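PDB 3N4P: tripartite terminase subunit 3 from Human herpesvirus 5, which probably takes part in driving viral DNA into empty capsids as a subunit of the tripartite terminase motor, this chain being its C-terminal, magnesium-binding nuclease domain. Local coordinates for residues B[64-69]-B[182-187]; B[186-191]-B[257-262]. All coordinates share one frame; numbering follows the deposited sequence.

Strand 62-67, central in the mixed sheet, supplies the first partner. Interaction 1 closes a loop of 112 residues, which takes in several sheet strands and helices 109-127 and 144-161, by bringing residues 182-187 back against that strand. Interaction 2 starts where this one ends, sharing Arg186 and Asp187, and closes a second loop of 65 residues when helix 256-267 packs beside the start of helix 187-200. The loops therefore follow one another in series, neither nested nor crossed. In space they meet: Tyr66 CD2 lies 3.5 Å from Ala260 CA, and Met184 CE 4.2 Å from Ile259 CG2, so strand, connecting loop and both helices are joined beside the nuclease centre.

Interaction 1 (B[64-69]-B[182-187]); sequences YVYLDP and YLMGRD
Tyr66 and Tyr182 both turn CG trans to the main-chain nitrogen (chi1 176° and 168°), which swings their rings into the gap between strand 62-67 and the loop that precedes helix 187-200. The side chains cross at about a right angle. The edge of the Tyr66 ring leads, with Tyr182 CD1 close to its plane: Tyr66 CE1 is 3.8 Å from Tyr182 CD1 and 4.1 Å from Tyr182 CE1. Farther along the same loop, the bent chain of Met184 sets its sulfur against the phenol end of Tyr66, SD to OH 3.8 Å, an approach at van der Waals range. Long, flat tyrosines suit this place because the backbones stay well apart, 9.3 Å between Tyr66 CA and Tyr182 CA, while the thioether of methionine can set its sulfur beside the phenol oxygen.

Tyr182 is also anchored at its far end. Its OH donates a 2.6 Å hydrogen bond to Asp187 OD2, entering on the anti side and 24° out of the carboxylate plane, and so ties the loop to the beginning of helix 187-200. Tyr169 adds an edge-to-face stack on the Tyr182 ring, and Ala260 and Met263 of helix 256-267 pack on Tyr66.

In this RNase H-like nuclease the strand runs directly into Asp68, which with Glu139 binds a magnesium ion; Tyr66 touches Glu139, and the Met184 side chain comes within about 6 Å of a magnesium ion. The contact thus lies next to the metal site, Tyr66 against one of its ligands. No hydrogen bond joins the segments, and the buried Tyr66 OH has no hydrogen-bonding partner in the model, so the contact probably rests on van der Waals fit between ring edge, sulfur and hydroxyl.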
loop_
_atom_site.group_PDB
_atom_site.type_symbol
_atom_site.label_atom_id
_atom_site.label_comp_id
_atom_site.label_asym_id
_atom_site.label_seq_id
_atom_site.Cartn_x
_atom_site.Cartn_y
_atom_site.Cartn_z
ATOM N N TYR B 64 -2.544 18.414 -8.462
ATOM C CA TYR B 64 -3.536 19.365 -7.955
ATOM C C TYR B 64 -3.183 19.690 -6.502
ATOM O O TYR B 64 -3.013 18.762 -5.681
ATOM C CB TYR B 64 -4.963 18.730 -8.032
ATOM C CG TYR B 64 -5.368 18.536 -9.469
ATOM C CD1 TYR B 64 -4.969 17.400 -10.170
ATOM C CD2 TYR B 64 -6.029 19.563 -10.177
ATOM C CE1 TYR B 64 -5.315 17.229 -11.571
ATOM C CE2 TYR B 64 -6.391 19.426 -11.591
ATOM C CZ TYR B 64 -6.002 18.254 -12.272
ATOM O OH TYR B 64 -6.272 18.099 -13.630
ATOM N N VAL B 65 -3.082 20.961 -6.146
ATOM C CA VAL B 65 -2.930 21.263 -4.725
ATOM C C VAL B 65 -3.951 22.291 -4.177
ATOM O O VAL B 65 -4.366 23.185 -4.872
ATOM C CB VAL B 65 -1.425 21.744 -4.312
ATOM C CG1 VAL B 65 -0.325 21.550 -5.380
ATOM C CG2 VAL B 65 -1.441 23.051 -3.673
ATOM N N TYR B 66 -4.236 22.246 -2.886
ATOM C CA TYR B 66 -5.129 23.223 -2.306
ATOM C C TYR B 66 -4.573 23.628 -0.985
ATOM O O TYR B 66 -4.144 22.767 -0.226
ATOM C CB TYR B 66 -6.434 22.495 -1.979
ATOM C CG TYR B 66 -7.465 23.305 -1.284
ATOM C CD1 TYR B 66 -8.375 24.081 -2.016
ATOM C CD2 TYR B 66 -7.613 23.244 0.104
ATOM C CE1 TYR B 66 -9.407 24.810 -1.371
ATOM C CE2 TYR B 66 -8.618 23.983 0.757
ATOM C CZ TYR B 66 -9.507 24.751 0.012
ATOM O OH TYR B 66 -10.503 25.458 0.640
ATOM N N LEU B 67 -4.715 24.903 -0.646
ATOM C CA LEU B 67 -4.428 25.316 0.704
ATOM C C LEU B 67 -5.373 26.397 1.144
ATOM O O LEU B 67 -5.909 27.144 0.335
ATOM C CB LEU B 67 -2.969 25.809 0.855
ATOM C CG LEU B 67 -2.585 27.049 0.054
ATOM C CD1 LEU B 67 -1.443 27.933 0.731
ATOM C CD2 LEU B 67 -2.122 26.586 -1.307
ATOM N N ASP B 68 -5.545 26.485 2.451
ATOM C CA ASP B 68 -6.403 27.493 3.070
ATOM C C ASP B 68 -5.603 28.295 4.054
ATOM O O ASP B 68 -5.558 27.946 5.237
ATOM C CB ASP B 68 -7.579 26.815 3.811
ATOM C CG ASP B 68 -8.456 27.824 4.582
ATOM O OD1 ASP B 68 -8.219 29.060 4.530
ATOM O OD2 ASP B 68 -9.406 27.372 5.245
ATOM N N PRO B 69 -4.960 29.380 3.588
ATOM C CA PRO B 69 -4.077 30.056 4.536
ATOM C C PRO B 69 -4.884 30.598 5.707
ATOM O O PRO B 69 -5.970 31.170 5.509
ATOM C CB PRO B 69 -3.439 31.203 3.716
ATOM C CG PRO B 69 -4.283 31.338 2.489
ATOM C CD PRO B 69 -4.981 30.013 2.256
ATOM N N TYR B 182 -9.598 31.024 -4.824
ATOM C CA TYR B 182 -10.754 30.134 -4.860
ATOM C C TYR B 182 -11.598 30.451 -3.646
ATOM O O TYR B 182 -11.083 30.762 -2.567
ATOM C CB TYR B 182 -10.322 28.660 -4.840
ATOM C CG TYR B 182 -11.484 27.679 -4.590
ATOM C CD1 TYR B 182 -11.719 27.165 -3.320
ATOM C CD2 TYR B 182 -12.352 27.332 -5.612
ATOM C CE1 TYR B 182 -12.803 26.304 -3.069
ATOM C CE2 TYR B 182 -13.453 26.484 -5.365
ATOM C CZ TYR B 182 -13.649 25.976 -4.105
ATOM O OH TYR B 182 -14.675 25.167 -3.884
ATOM N N LEU B 183 -12.901 30.382 -3.847
ATOM C CA LEU B 183 -13.878 30.703 -2.833
ATOM C C LEU B 183 -14.702 29.460 -2.489
ATOM O O LEU B 183 -15.270 28.812 -3.374
ATOM C CB LEU B 183 -14.794 31.797 -3.365
ATOM C CG LEU B 183 -14.627 33.181 -2.737
ATOM C CD1 LEU B 183 -15.119 34.303 -3.682
ATOM C CD2 LEU B 183 -15.355 33.230 -1.377
ATOM N N MET B 184 -14.739 29.112 -1.208
ATOM C CA MET B 184 -15.563 28.018 -0.762
ATOM C C MET B 184 -16.953 28.572 -0.708
ATOM O O MET B 184 -17.146 29.766 -0.428
ATOM C CB MET B 184 -15.144 27.552 0.612
ATOM C CG MET B 184 -15.660 26.186 0.924
ATOM S SD MET B 184 -14.205 25.217 1.306
ATOM C CE MET B 184 -14.208 25.267 3.107
ATOM N N GLY B 185 -17.918 27.741 -1.035
ATOM C CA GLY B 185 -19.290 28.188 -1.067
ATOM C C GLY B 185 -20.059 26.911 -1.115
ATOM O O GLY B 185 -19.744 25.952 -0.377
ATOM N N ARG B 186 -21.022 26.874 -2.027
ATOM C CA ARG B 186 -21.903 25.692 -2.181
ATOM C C ARG B 186 -21.093 24.448 -2.451
ATOM O O ARG B 186 -21.521 23.354 -2.149
ATOM C CB ARG B 186 -22.919 25.891 -3.326
ATOM C CG ARG B 186 -24.290 26.306 -2.879
ATOM C CD ARG B 186 -24.279 27.408 -1.830
ATOM N NE ARG B 186 -25.444 27.313 -0.949
ATOM C CZ ARG B 186 -26.487 28.140 -0.956
ATOM N NH1 ARG B 186 -26.533 29.170 -1.792
ATOM N NH2 ARG B 186 -27.485 27.942 -0.104
ATOM N N ASP B 187 -19.910 24.631 -3.024
ATOM C CA ASP B 187 -19.004 23.528 -3.297
ATOM C C ASP B 187 -18.794 22.539 -2.135
ATOM O O ASP B 187 -18.856 21.351 -2.342
ATOM C CB ASP B 187 -17.638 24.086 -3.711
ATOM C CG ASP B 187 -17.697 24.781 -5.039
ATOM O OD1 ASP B 187 -18.635 24.427 -5.811
ATOM O OD2 ASP B 187 -16.850 25.676 -5.288
#

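Interaction 2 (B[186-191]-B[257-262])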
loop_
_atom_site.group_PDB
_atom_site.type_symbol
_atom_site.label_atom_id
_atom_site.label_comp_id
_atom_site.label_asym_id
_atom_site.label_seq_id
_atom_site.Cartn_x
_atom_site.Cartn_y
_atom_site.Cartn_z
ATOM N N ARG B 186 -21.022 26.874 -2.027
ATOM C CA ARG B 186 -21.903 25.692 -2.181
ATOM C C ARG B 186 -21.093 24.448 -2.451
ATOM O O ARG B 186 -21.521 23.354 -2.149
ATOM C CB ARG B 186 -22.919 25.891 -3.326
ATOM C CG ARG B 186 -24.290 26.306 -2.879
ATOM C CD ARG B 186 -24.279 27.408 -1.830
ATOM N NE ARG B 186 -25.444 27.313 -0.949
ATOM C CZ ARG B 186 -26.487 28.140 -0.956
ATOM N NH1 ARG B 186 -26.533 29.170 -1.792
ATOM N NH2 ARG B 186 -27.485 27.942 -0.104
ATOM N N ASP B 187 -19.910 24.631 -3.024
ATOM C CA ASP B 187 -19.004 23.528 -3.297
ATOM C C ASP B 187 -18.794 22.539 -2.135
ATOM O O ASP B 187 -18.856 21.351 -2.342
ATOM C CB ASP B 187 -17.638 24.086 -3.711
ATOM C CG ASP B 187 -17.697 24.781 -5.039
ATOM O OD1 ASP B 187 -18.635 24.427 -5.811
ATOM O OD2 ASP B 187 -16.850 25.676 -5.288
ATOM N N LYS B 188 -18.519 23.043 -0.934
ATOM C CA LYS B 188 -18.077 22.211 0.182
ATOM C C LYS B 188 -18.987 20.972 0.430
ATOM O O LYS B 188 -18.517 19.873 0.742
ATOM C CB LYS B 188 -18.000 23.048 1.453
ATOM C CG LYS B 188 -17.056 22.466 2.434
ATOM C CD LYS B 188 -17.520 22.629 3.873
ATOM C CE LYS B 188 -16.265 22.757 4.798
ATOM N NZ LYS B 188 -16.362 21.864 6.018
ATOM N N ALA B 189 -20.285 21.134 0.300
ATOM C CA ALA B 189 -21.137 19.962 0.558
ATOM C C ALA B 189 -20.888 18.888 -0.518
ATOM O O ALA B 189 -20.587 17.765 -0.198
ATOM C CB ALA B 189 -22.545 20.342 0.662
ATOM N N LEU B 190 -20.920 19.260 -1.798
ATOM C CA LEU B 190 -20.641 18.282 -2.880
ATOM C C LEU B 190 -19.295 17.554 -2.680
ATOM O O LEU B 190 -19.201 16.306 -2.768
ATOM C CB LEU B 190 -20.637 18.978 -4.246
ATOM C CG LEU B 190 -21.844 19.820 -4.622
ATOM C CD1 LEU B 190 -21.800 20.276 -6.097
ATOM C CD2 LEU B 190 -23.131 19.062 -4.307
ATOM N N ALA B 191 -18.263 18.359 -2.427
ATOM C CA ALA B 191 -16.922 17.852 -2.138
ATOM C C ALA B 191 -16.872 16.885 -0.950
ATOM O O ALA B 191 -16.402 15.769 -1.095
ATOM C CB ALA B 191 -15.836 19.053 -2.010
ATOM N N LEU B 257 -6.547 19.771 7.750
ATOM C CA LEU B 257 -5.847 18.982 6.732
ATOM C C LEU B 257 -6.883 18.159 5.886
ATOM O O LEU B 257 -6.728 17.989 4.676
ATOM C CB LEU B 257 -4.867 18.004 7.401
ATOM C CG LEU B 257 -3.596 17.465 6.750
ATOM C CD1 LEU B 257 -3.243 16.013 7.087
ATOM C CD2 LEU B 257 -3.292 17.817 5.279
ATOM N N ILE B 258 -7.855 17.555 6.545
ATOM C CA ILE B 258 -8.798 16.750 5.807
ATOM C C ILE B 258 -9.580 17.542 4.725
ATOM O O ILE B 258 -9.709 17.069 3.615
ATOM C CB ILE B 258 -9.690 15.846 6.727
ATOM C CG1 ILE B 258 -10.610 14.912 5.925
ATOM C CG2 ILE B 258 -10.620 16.672 7.601
ATOM C CD1 ILE B 258 -9.900 13.833 5.084
ATOM N N ILE B 259 -10.087 18.724 5.046
ATOM C CA ILE B 259 -10.757 19.563 4.046
ATOM C C ILE B 259 -9.808 19.825 2.887
ATOM O O ILE B 259 -10.229 19.832 1.713
ATOM C CB ILE B 259 -11.101 20.950 4.611
ATOM C CG1 ILE B 259 -12.167 20.895 5.718
ATOM C CG2 ILE B 259 -11.671 21.913 3.477
ATOM C CD1 ILE B 259 -12.274 22.330 6.359
ATOM N N ALA B 260 -8.522 20.082 3.197
ATOM C CA ALA B 260 -7.614 20.325 2.092
ATOM C C ALA B 260 -7.520 19.127 1.152
ATOM O O ALA B 260 -7.445 19.301 -0.054
ATOM C CB ALA B 260 -6.278 20.738 2.568
ATOM N N VAL B 261 -7.528 17.920 1.689
ATOM C CA VAL B 261 -7.517 16.752 0.834
ATOM C C VAL B 261 -8.879 16.651 0.095
ATOM O O VAL B 261 -8.940 16.416 -1.080
ATOM C CB VAL B 261 -7.287 15.487 1.727
ATOM C CG1 VAL B 261 -7.577 14.145 0.970
ATOM C CG2 VAL B 261 -5.883 15.566 2.351
ATOM N N ILE B 262 -9.972 16.826 0.804
ATOM C CA ILE B 262 -11.277 16.774 0.169
ATOM C C ILE B 262 -11.336 17.733 -1.064
ATOM O O ILE B 262 -11.819 17.361 -2.109
ATOM C CB ILE B 262 -12.368 17.056 1.225
ATOM C CG1 ILE B 262 -12.423 15.887 2.209
ATOM C CG2 ILE B 262 -13.762 17.251 0.586
ATOM C CD1 ILE B 262 -13.338 16.063 3.362
HETATM O O HOH W 1 -14.099 15.326 -2.607
#
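Two helices of the RNase H-like nuclease domain meet here in a small, mostly apolar helix-helix contact: the first turn of helix 187-200, within the region required for binding UL56, lies against helix 256-267, which begins at the predicted catalytic residue Asp256. The approach is tightest at Ala191 and Ile262, whose CA atoms are 6.2 Å apart. Alanine suits this spot because its single methyl lets the backbones come close, and branched isoleucine fills the space beside it. Ile262 holds CG2 trans to its backbone nitrogen (chi1 -68°, measured to CG1), presenting that methyl to the neighbouring helix, where it lies 3.8 Å from Ala191 CB and 3.5 Å from Ala191 O. Val192 and Phe195 of helix 187-200 also pack on Ile262, while Met263 and Tyr266 pack on Ala191.

One turn earlier on each helix the spacing is wider, 8.7 Å between Lys188 CA and Ile259 CA, and longer side chains bridge it. Lys188, bent along its length, crosses Ile259 at about a right angle, and its NZ stops 4.1 Å from Ile259 CD1. This is van der Waals contact; the long lysine arm spans the gap, and its ammonium end lies beside the Ile259 methyl. Ile259 in turn brings the contact near the nuclease centre, its side chain about 6 Å from that of Asp68.

Thr265 OG1 lies in hydrogen-bonding position to the carbonyls of both Val261 and Ile262. Where the helices are closest, a water molecule sits within hydrogen-bonding distance of two carbonyls, 2.8 Å from Ala191 O and 3.1 Å from Ile262 O, though other acceptors compete for its protons.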